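Local atomic coordinates of putative signal recognition particle protein (Chaetomium thermophilum, PDB entry 5CK4), a protein that probably binds GTP and GDP as the Arf-like beta subunit of the signal recognition particle receptor at the endoplasmic reticulum membrane. Residues T225-A229 with S230-S234. Numbering follows the deposited sequence. Where two conformers were deposited one is given.
Sequences TAVPA and SLVKS
Leu-231 is the first residue of the helix to reach back over the turn that leads into it. Its CB lies 3.5 Å from CG1 of Val-227, and the two side chains cross at about a right angle. Val-227 presents that methyl because CG1 stands anti to the backbone N (chi1 175°). Further along, Leu-231 runs beside the ring of Pro-228, both pointing the same way, but Leu-231 CD1 comes only to 4.2 Å from Pro-228 CG, a looser touch. The amide of Leu-231 makes just a weak hydrogen bond to Pro-228 O, bent to 121° at the hydrogen. Val-232 N supplies the stronger bond to the same oxygen, 2.9 Å long and nearly straight, with the donor in the carbonyl plane. Pro-228 therefore occupies the N-cap position of helix 229-249, and its carbonyl begins the i to i+4 pattern. This turn follows the NKxD (G4) motif of the P-loop GTPase fold, whose Asn-219, Lys-220 and Asp-222 bind the guanine nucleotide and whose variable residue, Gln-221, donates a hydrogen bond from NE2 to Val-227 O; the side chain of Val-232 is still about 13 Å from GDP. Val-232 is buried: its CG2 packs 3.7 Å from Val-227 CG1 and also meets Val-227 O, while the side chain touches Leu-174 and Val-293 of strand 291-295. Next, Lys-233 N continues the helical pattern with a 2.9 Å bond to Ala-229 O, the donor tilted 30° from the carbonyl plane. The lysine chain leads away from the turn, and its NZ forms salt bridges with Glu-237 and Glu-282. At Ser-234 the backbone N bonds to Ser-230 O, carrying the same spacing one residue further.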
ATOM      1  N   THR A 225      17.309  14.129  -4.129  1.00 23.73           N
ATOM      2  CA  THR A 225      16.166  14.555  -4.933  1.00 29.90           C
ATOM      3  C   THR A 225      14.847  13.940  -4.473  1.00 26.55           C
ATOM      4  O   THR A 225      13.816  14.137  -5.108  1.00 29.02           O
ATOM      5  CB  THR A 225      16.357  14.174  -6.413  1.00 31.01           C
ATOM      6  OG1 THR A 225      16.514  12.753  -6.518  1.00 32.61           O
ATOM      7  CG2 THR A 225      17.582  14.857  -6.989  1.00 35.49           C
ATOM      8  N   ALA A 226      14.871  13.192  -3.378  1.00 23.77           N
ATOM      9  CA  ALA A 226      13.647  12.588  -2.865  1.00 19.99           C
ATOM     10  C   ALA A 226      12.646  13.651  -2.398  1.00 26.21           C
ATOM     11  O   ALA A 226      13.007  14.609  -1.723  1.00 24.77           O
ATOM     12  CB  ALA A 226      13.959  11.623  -1.729  1.00 18.14           C
ATOM     13  N   VAL A 227      11.389  13.481  -2.774  1.00 21.34           N
ATOM     14  CA  VAL A 227      10.314  14.332  -2.278  1.00 22.41           C
ATOM     15  C   VAL A 227      10.007  13.937  -0.824  1.00 17.09           C
ATOM     16  O   VAL A 227       9.769  12.772  -0.544  1.00 19.10           O
ATOM     17  CB  VAL A 227       9.054  14.163  -3.165  1.00 23.44           C
ATOM     18  CG1 VAL A 227       7.867  14.941  -2.605  1.00 18.31           C
ATOM     19  CG2 VAL A 227       9.360  14.596  -4.607  1.00 20.51           C
ATOM     20  N   PRO A 228      10.022  14.910   0.106  1.00 22.29           N
ATOM     21  CA  PRO A 228       9.730  14.580   1.511  1.00 21.83           C
ATOM     22  C   PRO A 228       8.291  14.080   1.685  1.00 19.59           C
ATOM     23  O   PRO A 228       7.409  14.453   0.898  1.00 17.63           O
ATOM     24  CB  PRO A 228       9.949  15.911   2.249  1.00 27.34           C
ATOM     25  CG  PRO A 228       9.896  16.965   1.192  1.00 30.70           C
ATOM     26  CD  PRO A 228      10.373  16.331  -0.082  1.00 24.33           C
ATOM     27  N   ALA A 229       8.067  13.248   2.699  1.00 21.58           N
ATOM     28  CA  ALA A 229       6.768  12.595   2.908  1.00 22.16           C
ATOM     29  C   ALA A 229       5.552  13.525   2.930  1.00 20.71           C
ATOM     30  O   ALA A 229       4.485  13.148   2.454  1.00 15.78           O
ATOM     31  CB  ALA A 229       6.799  11.754   4.180  1.00 20.79           C
ATOM     32  N   SER A 230       5.694  14.726   3.500  1.00 22.43           N
ATOM     33  CA  SER A 230       4.552  15.641   3.573  1.00 21.41           C
ATOM     34  C   SER A 230       4.172  16.152   2.175  1.00 20.28           C
ATOM     35  O   SER A 230       2.995  16.370   1.877  1.00 18.24           O
ATOM     36  CB  SER A 230       4.848  16.817   4.514  1.00 24.87           C
ATOM     37  OG  SER A 230       5.901  17.609   3.999  1.00 29.27           O
ATOM     38  N   LEU A 231       5.175  16.337   1.321  1.00 18.81           N
ATOM     39  CA  LEU A 231       4.925  16.720  -0.068  1.00 18.02           C
ATOM     40  C   LEU A 231       4.428  15.536  -0.912  1.00 19.88           C
ATOM     41  O   LEU A 231       3.604  15.714  -1.812  1.00 20.00           O
ATOM     42  CB  LEU A 231       6.183  17.339  -0.688  1.00 20.40           C
ATOM     43  CG  LEU A 231       6.188  18.863  -0.734  1.00 48.74           C
ATOM     44  CD1 LEU A 231       7.535  19.382  -1.220  1.00 45.98           C
ATOM     45  CD2 LEU A 231       5.059  19.347  -1.632  1.00 48.13           C
ATOM     46  N   VAL A 232       4.933  14.337  -0.628  1.00 18.46           N
ATOM     47  CA  VAL A 232       4.421  13.126  -1.280  1.00 16.55           C
ATOM     48  C   VAL A 232       2.918  13.020  -0.991  1.00 18.83           C
ATOM     49  O   VAL A 232       2.095  12.766  -1.889  1.00 14.67           O
ATOM     50  CB  VAL A 232       5.131  11.844  -0.761  1.00 17.85           C
ATOM     51  CG1 VAL A 232       4.413  10.598  -1.247  1.00 14.13           C
ATOM     52  CG2 VAL A 232       6.597  11.801  -1.191  1.00 16.29           C
ATOM     53  N   LYS A 233       2.563  13.251   0.269  1.00 15.48           N
ATOM     54  CA  LYS A 233       1.160  13.211   0.692  1.00 16.81           C
ATOM     55  C   LYS A 233       0.276  14.190  -0.093  1.00 19.97           C
ATOM     56  O   LYS A 233      -0.742  13.786  -0.638  1.00 15.44           O
ATOM     57  CB  LYS A 233       1.035  13.481   2.199  1.00 13.39           C
ATOM     58  CG  LYS A 233      -0.410  13.422   2.737  1.00 16.55           C
ATOM     59  CD  LYS A 233      -0.433  13.657   4.245  1.00 18.72           C
ATOM     60  CE  LYS A 233      -1.760  13.226   4.868  1.00 25.57           C
ATOM     61  NZ  LYS A 233      -2.824  14.262   4.736  1.00 33.68           N
ATOM     62  N   SER A 234       0.663  15.466  -0.150  1.00 18.96           N
ATOM     63  CA  SER A 234      -0.159  16.462  -0.836  0.54 18.26           C
ATOM     64  C   SER A 234      -0.195  16.253  -2.358  1.00 18.11           C
ATOM     65  O   SER A 234      -1.237  16.435  -2.987  1.00 15.92           O
ATOM     66  CB  SER A 234       0.284  17.890  -0.486  0.54 19.48           C
ATOM     67  OG  SER A 234       1.584  18.159  -0.968  0.54 16.70           O
TER